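Local coordinates for protein phosphonate monoester hydrolase (Ruegeria pomeroyi, PDB 4UPK) that is a hydrolase with the alpha/beta fold of the sulfatase and alkaline phosphatase clan, assembled from four protein chains, at residues A66-S71 with C379-V385; Y130-Q135 with T149-M154; H277-G281 with M361-D365. All blocks are in the same frame, centred on the assembly; numbering follows the deposited sequence.

Interaction 1: A66-S71 with C379-V385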
ATOM      1  N   ALA A  66       5.278  40.616 -17.705  1.00 22.60           N
ATOM      2  CA  ALA A  66       5.499  40.156 -19.086  1.00 22.36           C
ATOM      3  C   ALA A  66       6.675  40.927 -19.730  1.00 27.39           C
ATOM      4  O   ALA A  66       7.496  40.329 -20.430  1.00 26.64           O
ATOM      5  CB  ALA A  66       4.231  40.346 -19.910  1.00 22.37           C
ATOM      6  N   GLN A  67       6.765  42.246 -19.446  1.00 25.40           N
ATOM      7  CA  GLN A  67       7.830  43.131 -19.926  1.00 26.57           C
ATOM      8  C   GLN A  67       9.213  42.747 -19.354  1.00 29.50           C
ATOM      9  O   GLN A  67      10.231  42.979 -20.005  1.00 29.56           O
ATOM     10  CB  GLN A  67       7.485  44.596 -19.596  1.00 28.59           C
ATOM     11  CG  GLN A  67       7.538  45.541 -20.793  1.00 57.73           C
ATOM     12  CD  GLN A  67       6.598  45.129 -21.898  1.00 90.93           C
ATOM     13  OE1 GLN A  67       5.377  45.253 -21.775  1.00 91.14           O
ATOM     14  NE2 GLN A  67       7.150  44.604 -22.990  1.00 84.04           N
ATOM     15  N   ASP A  68       9.232  42.134 -18.159  1.00 24.68           N
ATOM     16  CA  ASP A  68      10.447  41.697 -17.489  1.00 24.82           C
ATOM     17  C   ASP A  68      10.628  40.164 -17.564  1.00 27.83           C
ATOM     18  O   ASP A  68      11.454  39.598 -16.842  1.00 28.33           O
ATOM     19  CB  ASP A  68      10.420  42.200 -16.028  1.00 26.36           C
ATOM     20  CG  ASP A  68      11.744  42.121 -15.302  1.00 34.69           C
ATOM     21  OD1 ASP A  68      12.778  42.487 -15.906  1.00 36.73           O
ATOM     22  OD2 ASP A  68      11.749  41.685 -14.129  1.00 39.92           O
ATOM     23  N   ALA A  69       9.876  39.493 -18.451  1.00 22.87           N
ATOM     24  CA  ALA A  69       9.898  38.027 -18.555  1.00 22.12           C
ATOM     25  C   ALA A  69       9.569  37.482 -19.936  1.00 26.37           C
ATOM     26  O   ALA A  69       9.640  38.210 -20.925  1.00 26.25           O
ATOM     27  CB  ALA A  69       8.945  37.428 -17.520  1.00 22.48           C
ATOM     28  N   VAL A  70       9.211  36.178 -19.995  1.00 23.40           N
ATOM     29  CA  VAL A  70       8.850  35.458 -21.215  1.00 22.52           C
ATOM     30  C   VAL A  70       7.307  35.203 -21.278  1.00 25.64           C
ATOM     31  O   VAL A  70       6.728  34.602 -20.361  1.00 23.70           O
ATOM     32  CB  VAL A  70       9.688  34.154 -21.362  1.00 26.29           C
ATOM     33  CG1 VAL A  70       9.422  33.472 -22.699  1.00 26.46           C
ATOM     34  CG2 VAL A  70      11.185  34.421 -21.183  1.00 26.23           C
ATOM     35  N   SER A  71       6.672  35.676 -22.367  1.00 21.21           N
ATOM     36  CA  SER A  71       5.242  35.525 -22.641  1.00 20.37           C
ATOM     37  C   SER A  71       5.030  34.478 -23.733  1.00 24.10           C
ATOM     38  O   SER A  71       5.714  34.509 -24.752  1.00 21.91           O
ATOM     39  CB  SER A  71       4.633  36.852 -23.090  1.00 22.83           C
ATOM     40  OG  SER A  71       4.798  37.846 -22.094  1.00 25.00           O
ATOM     41  N   CYS A 379      16.545  34.764 -17.673  1.00 37.58           N
ATOM     42  CA  CYS A 379      15.672  34.651 -18.853  1.00 36.68           C
ATOM     43  C   CYS A 379      15.797  35.917 -19.708  1.00 38.96           C
ATOM     44  O   CYS A 379      16.346  36.915 -19.232  1.00 37.62           O
ATOM     45  CB  CYS A 379      14.219  34.368 -18.463  1.00 36.60           C
ATOM     46  SG  CYS A 379      13.312  35.803 -17.800  1.00 40.41           S
ATOM     47  N   LYS A 380      15.318  35.864 -20.971  1.00 35.46           N
ATOM     48  CA  LYS A 380      15.346  37.002 -21.893  1.00 34.52           C
ATOM     49  C   LYS A 380      14.141  37.890 -21.565  1.00 36.08           C
ATOM     50  O   LYS A 380      13.014  37.465 -21.841  1.00 36.72           O
ATOM     51  CB  LYS A 380      15.294  36.504 -23.352  1.00 37.21           C
ATOM     52  CG  LYS A 380      15.658  37.562 -24.393  1.00 43.63           C
ATOM     53  CD  LYS A 380      15.733  36.932 -25.775  1.00 50.63           C
ATOM     54  CE  LYS A 380      16.115  37.910 -26.852  1.00 69.21           C
ATOM     55  NZ  LYS A 380      17.587  37.935 -27.081  1.00 82.01           N
ATOM     56  N   PRO A 381      14.318  39.077 -20.920  1.00 29.83           N
ATOM     57  CA  PRO A 381      13.135  39.900 -20.587  1.00 28.83           C
ATOM     58  C   PRO A 381      12.454  40.466 -21.835  1.00 31.18           C
ATOM     59  O   PRO A 381      13.145  40.943 -22.744  1.00 32.07           O
ATOM     60  CB  PRO A 381      13.693  40.992 -19.654  1.00 29.95           C
ATOM     61  CG  PRO A 381      15.129  41.065 -19.961  1.00 34.30           C
ATOM     62  CD  PRO A 381      15.574  39.736 -20.494  1.00 30.14           C
ATOM     63  N   GLY A 382      11.124  40.359 -21.882  1.00 24.11           N
ATOM     64  CA  GLY A 382      10.327  40.840 -23.006  1.00 23.36           C
ATOM     65  C   GLY A 382      10.234  39.885 -24.184  1.00 27.76           C
ATOM     66  O   GLY A 382       9.630  40.240 -25.198  1.00 26.82           O
ATOM     67  N   HIS A 383      10.828  38.660 -24.065  1.00 25.26           N
ATOM     68  CA  HIS A 383      10.774  37.628 -25.106  1.00 24.76           C
ATOM     69  C   HIS A 383       9.337  37.071 -25.238  1.00 28.69           C
ATOM     70  O   HIS A 383       8.664  36.777 -24.236  1.00 27.45           O
ATOM     71  CB  HIS A 383      11.819  36.514 -24.886  1.00 25.33           C
ATOM     72  CG  HIS A 383      11.831  35.457 -25.959  1.00 28.57           C
ATOM     73  ND1 HIS A 383      12.307  35.721 -27.226  1.00 30.69           N
ATOM     74  CD2 HIS A 383      11.433  34.162 -25.909  1.00 29.96           C
ATOM     75  CE1 HIS A 383      12.154  34.597 -27.913  1.00 29.58           C
ATOM     76  NE2 HIS A 383      11.643  33.628 -27.159  1.00 29.47           N
ATOM     77  N   VAL A 384       8.871  36.988 -26.489  1.00 23.68           N
ATOM     78  CA  VAL A 384       7.530  36.542 -26.838  1.00 22.11           C
ATOM     79  C   VAL A 384       7.635  35.232 -27.632  1.00 22.76           C
ATOM     80  O   VAL A 384       8.297  35.186 -28.671  1.00 22.30           O
ATOM     81  CB  VAL A 384       6.750  37.667 -27.603  1.00 25.47           C
ATOM     82  CG1 VAL A 384       5.426  37.159 -28.181  1.00 23.88           C
ATOM     83  CG2 VAL A 384       6.511  38.880 -26.702  1.00 25.42           C
ATOM     84  N   VAL A 385       6.972  34.184 -27.133  1.00 16.68           N
ATOM     85  CA  VAL A 385       6.932  32.855 -27.746  1.00 15.71           C
ATOM     86  C   VAL A 385       5.643  32.686 -28.572  1.00 19.45           C
ATOM     87  O   VAL A 385       4.544  32.936 -28.070  1.00 18.76           O
ATOM     88  CB  VAL A 385       7.143  31.725 -26.690  1.00 18.30           C
ATOM     89  CG1 VAL A 385       6.977  30.334 -27.290  1.00 16.79           C
ATOM     90  CG2 VAL A 385       8.509  31.845 -26.011  1.00 18.78           C
TER
HETATM   91  O   HOH W   1       7.204  39.076 -22.716  1.00 19.06           O
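Ser71 and Val384 pair as parallel strand residues where strand 70-76 meets strand 384-386, and the turn just before the second strand packs on the link from helix 60-67. Two nearly linear bonds join the strands: Ser71 N gives its proton to His383 O at 2.9 Å, and Val385 N gives its own to Ser71 O at 2.7 Å with 176° at the hydrogen. Upstream, Gly382 N reaches Ala69 O at 2.8 Å in a more bent bond, 133° at the hydrogen. Gly382 fills the third place of a type II turn from Lys380 to His383, where a positive phi favours glycine, and Pro381 has the phi its ring requires at the second place. The CB of Pro381 rests 3.8 Å from Asp68 C, while the carboxylate of Asp68 turns elsewhere, to Tyr337 and Arg375. These strands belong to the large mixed sheet of the sulfatase-type alpha/beta fold, in which strand 372-375 runs antiparallel beside 70-76. The two methyls of Val70 pack in different directions. Its CG1, trans to the backbone N (chi1 -174°), meets Val385 CG2 at 3.8 Å and the edge of the His383 ring, while CG2 faces Lys380 O and Cys379 CB. A branched, compact side chain suits this position because each methyl meets a different set of neighbours, and Leu419 of helix 416-419 packs on it as well. One water lies between the helix end and the strands, hydrogen-bonded to Ala66 O at 2.6 Å, to His383 O and to Ser71 OG.

Interaction 2: Y130-Q135 with T149-M154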
ATOM      1  N   TYR A 130      -6.997  26.393  -3.766  1.00 12.04           N
ATOM      2  CA  TYR A 130      -7.612  25.094  -4.125  1.00 10.86           C
ATOM      3  C   TYR A 130      -6.877  24.394  -5.269  1.00 15.57           C
ATOM      4  O   TYR A 130      -6.180  25.054  -6.030  1.00 13.91           O
ATOM      5  CB  TYR A 130      -9.079  25.316  -4.561  1.00 10.05           C
ATOM      6  CG  TYR A 130      -9.207  26.289  -5.719  1.00  8.96           C
ATOM      7  CD1 TYR A 130      -9.187  27.665  -5.506  1.00 10.24           C
ATOM      8  CD2 TYR A 130      -9.338  25.832  -7.034  1.00  7.83           C
ATOM      9  CE1 TYR A 130      -9.318  28.564  -6.562  1.00  8.56           C
ATOM     10  CE2 TYR A 130      -9.426  26.723  -8.098  1.00  7.99           C
ATOM     11  CZ  TYR A 130      -9.405  28.094  -7.853  1.00 11.65           C
ATOM     12  OH  TYR A 130      -9.471  29.013  -8.866  1.00  8.39           O
ATOM     13  N   THR A 131      -7.100  23.070  -5.427  1.00 16.06           N
ATOM     14  CA  THR A 131      -6.548  22.227  -6.528  1.00 16.17           C
ATOM     15  C   THR A 131      -7.684  21.565  -7.316  1.00 18.83           C
ATOM     16  O   THR A 131      -7.464  21.127  -8.443  1.00 17.76           O
ATOM     17  CB  THR A 131      -5.535  21.159  -6.035  1.00 14.62           C
ATOM     18  OG1 THR A 131      -6.142  20.368  -5.023  1.00 14.39           O
ATOM     19  CG2 THR A 131      -4.251  21.755  -5.522  1.00  7.71           C
ATOM     20  N   ASP A 132      -8.901  21.513  -6.728  1.00 16.27           N
ATOM     21  CA  ASP A 132     -10.100  20.897  -7.313  1.00 16.76           C
ATOM     22  C   ASP A 132      -9.863  19.462  -7.753  1.00 20.10           C
ATOM     23  O   ASP A 132     -10.210  19.070  -8.883  1.00 20.13           O
ATOM     24  CB  ASP A 132     -10.727  21.773  -8.434  1.00 18.56           C
ATOM     25  CG  ASP A 132     -11.445  23.008  -7.939  1.00 21.76           C
ATOM     26  OD1 ASP A 132     -11.742  23.079  -6.724  1.00 21.72           O
ATOM     27  OD2 ASP A 132     -11.749  23.884  -8.768  1.00 27.33           O
ATOM     28  N   THR A 133      -9.271  18.673  -6.835  1.00 17.26           N
ATOM     29  CA  THR A 133      -8.900  17.282  -7.066  1.00 18.01           C
ATOM     30  C   THR A 133      -9.932  16.293  -6.510  1.00 23.60           C
ATOM     31  O   THR A 133     -10.247  16.316  -5.314  1.00 21.79           O
ATOM     32  CB  THR A 133      -7.472  16.984  -6.588  1.00 22.70           C
ATOM     33  OG1 THR A 133      -6.613  18.076  -6.896  1.00 20.57           O
ATOM     34  CG2 THR A 133      -6.904  15.693  -7.197  1.00 19.37           C
ATOM     35  N   SER A 134     -10.430  15.411  -7.398  1.00 19.93           N
ATOM     36  CA  SER A 134     -11.350  14.347  -7.042  1.00 19.37           C
ATOM     37  C   SER A 134     -10.471  13.194  -6.572  1.00 23.58           C
ATOM     38  O   SER A 134      -9.630  12.688  -7.326  1.00 24.24           O
ATOM     39  CB  SER A 134     -12.189  13.952  -8.247  1.00 21.51           C
ATOM     40  OG  SER A 134     -12.851  15.084  -8.778  1.00 27.22           O
ATOM     41  N   GLN A 135     -10.600  12.850  -5.295  1.00 19.99           N
ATOM     42  CA  GLN A 135      -9.771  11.824  -4.669  1.00 20.07           C
ATOM     43  C   GLN A 135     -10.121  10.399  -5.085  1.00 22.72           C
ATOM     44  O   GLN A 135     -11.250  10.130  -5.511  1.00 21.43           O
ATOM     45  CB  GLN A 135      -9.718  11.996  -3.130  1.00 21.28           C
ATOM     46  CG  GLN A 135      -9.428  13.426  -2.645  1.00 21.12           C
ATOM     47  CD  GLN A 135      -8.129  14.038  -3.128  1.00 37.44           C
ATOM     48  OE1 GLN A 135      -7.043  13.489  -2.940  1.00 30.40           O
ATOM     49  NE2 GLN A 135      -8.203  15.236  -3.691  1.00 35.45           N
ATOM     50  N   THR A 149     -16.224  15.931  -1.650  1.00 25.06           N
ATOM     51  CA  THR A 149     -16.017  17.141  -2.447  1.00 25.16           C
ATOM     52  C   THR A 149     -14.970  16.947  -3.546  1.00 27.90           C
ATOM     53  O   THR A 149     -13.951  16.302  -3.303  1.00 25.49           O
ATOM     54  CB  THR A 149     -15.708  18.353  -1.530  1.00 33.15           C
ATOM     55  OG1 THR A 149     -15.589  19.524  -2.336  1.00 34.38           O
ATOM     56  CG2 THR A 149     -14.444  18.162  -0.669  1.00 32.04           C
ATOM     57  N   TYR A 150     -15.224  17.513  -4.751  1.00 27.36           N
ATOM     58  CA  TYR A 150     -14.258  17.455  -5.837  1.00 28.54           C
ATOM     59  C   TYR A 150     -13.361  18.702  -5.881  1.00 34.23           C
ATOM     60  O   TYR A 150     -12.658  18.934  -6.864  1.00 35.74           O
ATOM     61  CB  TYR A 150     -14.899  17.106  -7.191  1.00 31.37           C
ATOM     62  CG  TYR A 150     -15.944  18.061  -7.735  1.00 36.47           C
ATOM     63  CD1 TYR A 150     -15.584  19.315  -8.228  1.00 38.71           C
ATOM     64  CD2 TYR A 150     -17.261  17.647  -7.921  1.00 38.77           C
ATOM     65  CE1 TYR A 150     -16.529  20.178  -8.780  1.00 40.71           C
ATOM     66  CE2 TYR A 150     -18.213  18.494  -8.496  1.00 40.50           C
ATOM     67  CZ  TYR A 150     -17.842  19.764  -8.917  1.00 50.24           C
ATOM     68  OH  TYR A 150     -18.763  20.613  -9.486  1.00 54.99           O
ATOM     69  N   GLU A 151     -13.383  19.489  -4.794  1.00 29.95           N
ATOM     70  CA  GLU A 151     -12.598  20.704  -4.591  1.00 28.73           C
ATOM     71  C   GLU A 151     -11.442  20.430  -3.624  1.00 31.06           C
ATOM     72  O   GLU A 151     -10.668  21.345  -3.306  1.00 30.67           O
ATOM     73  CB  GLU A 151     -13.479  21.789  -3.970  1.00 29.97           C
ATOM     74  CG  GLU A 151     -14.623  22.321  -4.806  1.00 35.55           C
ATOM     75  CD  GLU A 151     -15.277  23.494  -4.103  1.00 49.68           C
ATOM     76  OE1 GLU A 151     -15.734  23.334  -2.946  1.00 51.30           O
ATOM     77  OE2 GLU A 151     -15.261  24.599  -4.687  1.00 27.89           O
ATOM     78  N   PHE A 152     -11.354  19.179  -3.134  1.00 26.69           N
ATOM     79  CA  PHE A 152     -10.370  18.709  -2.161  1.00 26.29           C
ATOM     80  C   PHE A 152      -8.887  18.870  -2.606  1.00 28.59           C
ATOM     81  O   PHE A 152      -8.595  18.612  -3.781  1.00 27.23           O
ATOM     82  CB  PHE A 152     -10.684  17.261  -1.738  1.00 28.05           C
ATOM     83  CG  PHE A 152     -10.177  16.942  -0.352  1.00 29.89           C
ATOM     84  CD1 PHE A 152     -10.865  17.382   0.774  1.00 33.54           C
ATOM     85  CD2 PHE A 152      -8.974  16.264  -0.173  1.00 32.52           C
ATOM     86  CE1 PHE A 152     -10.368  17.135   2.058  1.00 35.25           C
ATOM     87  CE2 PHE A 152      -8.465  16.036   1.106  1.00 36.25           C
ATOM     88  CZ  PHE A 152      -9.171  16.460   2.218  1.00 34.78           C
ATOM     89  N   PRO A 153      -7.953  19.308  -1.694  1.00 23.51           N
ATOM     90  CA  PRO A 153      -6.539  19.449  -2.096  1.00 22.48           C
ATOM     91  C   PRO A 153      -5.829  18.139  -2.457  1.00 25.30           C
ATOM     92  O   PRO A 153      -5.980  17.111  -1.790  1.00 24.50           O
ATOM     93  CB  PRO A 153      -5.886  20.146  -0.901  1.00 24.01           C
ATOM     94  CG  PRO A 153      -6.742  19.779   0.256  1.00 29.04           C
ATOM     95  CD  PRO A 153      -8.140  19.700  -0.277  1.00 24.87           C
ATOM     96  N   MET A 154      -5.028  18.219  -3.519  1.00 20.51           N
ATOM     97  CA  MET A 154      -4.228  17.156  -4.098  1.00 19.72           C
ATOM     98  C   MET A 154      -3.140  16.688  -3.120  1.00 25.91           C
ATOM     99  O   MET A 154      -2.529  17.504  -2.426  1.00 25.07           O
ATOM    100  CB  MET A 154      -3.591  17.674  -5.398  1.00 20.67           C
ATOM    101  CG  MET A 154      -2.853  16.640  -6.194  1.00 22.86           C
ATOM    102  SD  MET A 154      -2.203  17.363  -7.716  1.00 25.48           S
ATOM    103  CE  MET A 154      -3.375  16.777  -8.886  1.00 20.55           C
TER
HETATM  104  O   HOH W   2      -8.066  22.202  -3.049  1.00 13.80           O
HETATM  105  O   HOH W   3     -12.726  25.135  -5.656  1.00 21.82           O
HETATM  106  O   HOH W   4     -12.776  13.723  -3.745  1.00 26.11           O
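Thr131 and Met154 meet through a hydroxyl and a backbone amide: Met154 N donates to Thr131 OG1 at 2.8 Å. With chi1 at 55°, OG1 sits between the threonine's own N and carbonyl carbon, a rotamer that turns it to 149-154 and to Thr133 OG1, 3.0 Å away and hydrogen-bonded to it. Thr133 brings OG1 to 3.4 Å from Met154 CB, and its backbone N donates to Phe152 O at 3.1 Å. Gln135 folds back at chi2 (-58°), which lets NE2 bond Thr133 O at 2.8 Å from above the carbonyl plane and lie at the edge of the Phe152 ring; a long amide suits a place that asks for both. Asp132 and Glu151 run side by side in the same direction, OD1 and OE2 4.3 Å apart, and one water donates to both oxygens, which probably eases the repulsion; Glu151 OE2 also accepts from Glu166 N. The phenol OH of Tyr130 is hydrogen-bonded to Asp42. Both segments belong to the connection from strand 125-127 to strand 158-162, so the contact closes an irregular loop between two parallel neighbours of the central sheet of the sulfatase-type alpha/beta fold.

Interaction 3: H277-G281 with M361-D365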
ATOM      1  N   HIS A 277     -22.975  23.260 -36.233  1.00 18.97           N
ATOM      2  CA  HIS A 277     -22.850  21.876 -35.765  1.00 17.36           C
ATOM      3  C   HIS A 277     -23.875  21.675 -34.634  1.00 22.07           C
ATOM      4  O   HIS A 277     -24.022  22.565 -33.791  1.00 22.83           O
ATOM      5  CB  HIS A 277     -21.402  21.524 -35.320  1.00 16.70           C
ATOM      6  CG  HIS A 277     -21.131  20.058 -35.098  1.00 18.40           C
ATOM      7  ND1 HIS A 277     -21.621  19.387 -33.976  1.00 19.31           N
ATOM      8  CD2 HIS A 277     -20.375  19.195 -35.822  1.00 18.13           C
ATOM      9  CE1 HIS A 277     -21.190  18.139 -34.085  1.00 17.83           C
ATOM     10  NE2 HIS A 277     -20.425  17.979 -35.171  1.00 17.87           N
ATOM     11  N   PRO A 278     -24.579  20.516 -34.601  1.00 17.24           N
ATOM     12  CA  PRO A 278     -25.582  20.270 -33.548  1.00 17.45           C
ATOM     13  C   PRO A 278     -25.097  20.335 -32.096  1.00 22.91           C
ATOM     14  O   PRO A 278     -25.931  20.545 -31.216  1.00 25.86           O
ATOM     15  CB  PRO A 278     -26.086  18.867 -33.880  1.00 18.80           C
ATOM     16  CG  PRO A 278     -25.820  18.700 -35.314  1.00 22.27           C
ATOM     17  CD  PRO A 278     -24.529  19.381 -35.543  1.00 17.73           C
ATOM     18  N   PHE A 279     -23.785  20.130 -31.844  1.00 15.92           N
ATOM     19  CA  PHE A 279     -23.107  20.185 -30.533  1.00 14.13           C
ATOM     20  C   PHE A 279     -23.392  21.513 -29.792  1.00 18.59           C
ATOM     21  O   PHE A 279     -23.452  21.530 -28.561  1.00 17.14           O
ATOM     22  CB  PHE A 279     -21.570  20.024 -30.733  1.00 14.57           C
ATOM     23  CG  PHE A 279     -20.703  20.431 -29.551  1.00 15.64           C
ATOM     24  CD1 PHE A 279     -20.268  21.745 -29.403  1.00 16.22           C
ATOM     25  CD2 PHE A 279     -20.364  19.510 -28.565  1.00 17.58           C
ATOM     26  CE1 PHE A 279     -19.511  22.128 -28.292  1.00 19.37           C
ATOM     27  CE2 PHE A 279     -19.607  19.895 -27.454  1.00 17.45           C
ATOM     28  CZ  PHE A 279     -19.176  21.195 -27.331  1.00 17.14           C
ATOM     29  N   PHE A 280     -23.503  22.619 -30.564  1.00 16.28           N
ATOM     30  CA  PHE A 280     -23.719  23.993 -30.103  1.00 15.20           C
ATOM     31  C   PHE A 280     -25.105  24.305 -29.592  1.00 19.44           C
ATOM     32  O   PHE A 280     -25.292  25.326 -28.919  1.00 20.11           O
ATOM     33  CB  PHE A 280     -23.216  25.013 -31.132  1.00 16.15           C
ATOM     34  CG  PHE A 280     -21.738  24.890 -31.400  1.00 16.38           C
ATOM     35  CD1 PHE A 280     -20.810  25.108 -30.390  1.00 18.04           C
ATOM     36  CD2 PHE A 280     -21.272  24.533 -32.660  1.00 18.37           C
ATOM     37  CE1 PHE A 280     -19.447  24.955 -30.632  1.00 18.65           C
ATOM     38  CE2 PHE A 280     -19.909  24.427 -32.910  1.00 19.84           C
ATOM     39  CZ  PHE A 280     -19.007  24.610 -31.891  1.00 17.37           C
ATOM     40  N   GLY A 281     -26.057  23.422 -29.901  1.00 15.32           N
ATOM     41  CA  GLY A 281     -27.420  23.471 -29.391  1.00 14.12           C
ATOM     42  C   GLY A 281     -27.315  23.329 -27.889  1.00 18.63           C
ATOM     43  O   GLY A 281     -27.466  24.330 -27.179  1.00 18.47           O
ATOM     44  N   MET A 361     -17.475  24.862 -21.521  1.00 16.66           N
ATOM     45  CA  MET A 361     -17.962  23.559 -22.025  1.00 17.40           C
ATOM     46  C   MET A 361     -18.317  23.685 -23.523  1.00 17.61           C
ATOM     47  O   MET A 361     -19.483  23.647 -23.920  1.00 14.36           O
ATOM     48  CB  MET A 361     -19.135  22.992 -21.195  1.00 20.75           C
ATOM     49  CG  MET A 361     -18.701  22.394 -19.853  1.00 25.64           C
ATOM     50  SD  MET A 361     -17.630  20.919 -19.899  1.00 30.61           S
ATOM     51  CE  MET A 361     -18.786  19.703 -20.561  1.00 26.94           C
ATOM     52  N   THR A 362     -17.268  23.897 -24.334  1.00 15.39           N
ATOM     53  CA  THR A 362     -17.323  24.089 -25.784  1.00 15.66           C
ATOM     54  C   THR A 362     -15.981  23.695 -26.420  1.00 19.37           C
ATOM     55  O   THR A 362     -15.083  23.217 -25.720  1.00 19.07           O
ATOM     56  CB  THR A 362     -17.817  25.516 -26.140  1.00 19.08           C
ATOM     57  OG1 THR A 362     -18.039  25.583 -27.540  1.00 18.58           O
ATOM     58  CG2 THR A 362     -16.847  26.606 -25.713  1.00 17.94           C
ATOM     59  N   VAL A 363     -15.849  23.923 -27.745  1.00 14.35           N
ATOM     60  CA  VAL A 363     -14.677  23.558 -28.556  1.00 12.50           C
ATOM     61  C   VAL A 363     -13.937  24.771 -29.145  1.00 19.15           C
ATOM     62  O   VAL A 363     -12.900  24.583 -29.783  1.00 20.09           O
ATOM     63  CB  VAL A 363     -15.037  22.500 -29.641  1.00 13.17           C
ATOM     64  CG1 VAL A 363     -15.570  21.220 -29.004  1.00 12.02           C
ATOM     65  CG2 VAL A 363     -16.032  23.058 -30.665  1.00 12.71           C
ATOM     66  N   TYR A 364     -14.471  26.002 -28.954  1.00 14.98           N
ATOM     67  CA  TYR A 364     -13.817  27.207 -29.468  1.00 15.07           C
ATOM     68  C   TYR A 364     -12.621  27.607 -28.617  1.00 18.99           C
ATOM     69  O   TYR A 364     -12.625  27.382 -27.397  1.00 19.41           O
ATOM     70  CB  TYR A 364     -14.806  28.384 -29.670  1.00 15.53           C
ATOM     71  CG  TYR A 364     -15.855  28.129 -30.727  1.00 14.29           C
ATOM     72  CD1 TYR A 364     -15.494  27.726 -32.018  1.00 14.38           C
ATOM     73  CD2 TYR A 364     -17.212  28.297 -30.447  1.00 13.92           C
ATOM     74  CE1 TYR A 364     -16.456  27.497 -32.999  1.00 14.26           C
ATOM     75  CE2 TYR A 364     -18.181  28.093 -31.430  1.00 13.76           C
ATOM     76  CZ  TYR A 364     -17.797  27.694 -32.705  1.00 19.35           C
ATOM     77  OH  TYR A 364     -18.750  27.461 -33.670  1.00 16.34           O
ATOM     78  N   ASP A 365     -11.600  28.193 -29.277  1.00 12.76           N
ATOM     79  CA  ASP A 365     -10.324  28.610 -28.696  1.00 12.13           C
ATOM     80  C   ASP A 365     -10.409  29.462 -27.434  1.00 19.97           C
ATOM     81  O   ASP A 365      -9.611  29.244 -26.521  1.00 19.28           O
ATOM     82  CB  ASP A 365      -9.402  29.255 -29.756  1.00 12.87           C
ATOM     83  CG  ASP A 365      -8.849  28.281 -30.796  1.00 20.13           C
ATOM     84  OD1 ASP A 365      -8.964  27.039 -30.589  1.00 19.93           O
ATOM     85  OD2 ASP A 365      -8.271  28.748 -31.792  1.00 30.54           O
TER
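Phe279 and Phe280 carry this buried contact, reaching from the start of helix 280-286 to the loop of Thr362, Val363 and Tyr364. His277 stands ahead of the helix and touches nothing in 361-365, but its side chain caps the turn that precedes the helix: ND1 accepts from Phe279 N at 3.1 Å, in the imidazole plane. Its NE2 is bonded to Pro477 O, which makes a ring with two nitrogens apt here. Pro278 supplies a rigid phi for the turn. With CG of Phe279 trans to the backbone N (chi1 164°), its ring lies against the 361-365 loop. Thr362 CA lies at the edge of that ring, 3.8 Å from CZ, and Val363 CG1 comes within 4.0 Å of the same CZ. Trp446 stacks on Phe279 from helix 445-450. Within the sulfatase-type fold the contact joins the loop between strands 340-346 and 372-375 of the central sheet to the region beside the smaller four-stranded antiparallel sheet: Met479 of strand 479-482 touches both phenylalanines and Val363, and Val459 and Ile461 of strand 458-463 also pack on this valine. Phe280 meets three residues of 361-365. Thr362 OG1 comes to the edge of its ring, 3.5 Å from CE1, and Val363 CG2 lies 3.6 Å from CZ. Tyr364 lies nearly parallel, with planes 2° apart and centroids 4.7 Å apart, but the two rings are offset along their planes, with little mutual overlap; the phenol oxygen therefore stands over one face of Phe280, with OH 3.3 Å from CE2. A tyrosine can serve both neighbours, since its ring also makes a cation-pi contact with Arg355.

How the interactions relate
All three contacts belong to the sulfatase-type part of the chain, yet none touches another: the centres of interactions 1 and 2 are about 32 Å apart, those of 1 and 3 about 34 Å and those of 2 and 3 about 27 Å. Interaction 1 spans the longest stretch of chain and encloses the other two in sequence, interaction 2 closing before interaction 3 opens. Interactions 1 and 2 lie on opposite sides of the chain's centre, one pairing strands of the large mixed sheet, the other bridging a loop between two of its strands. Interaction 3 ties another loop of that sheet to helix 280-286, next to the four-stranded sheet. Segments separated in sequence are thus brought together at three separate places in the fold.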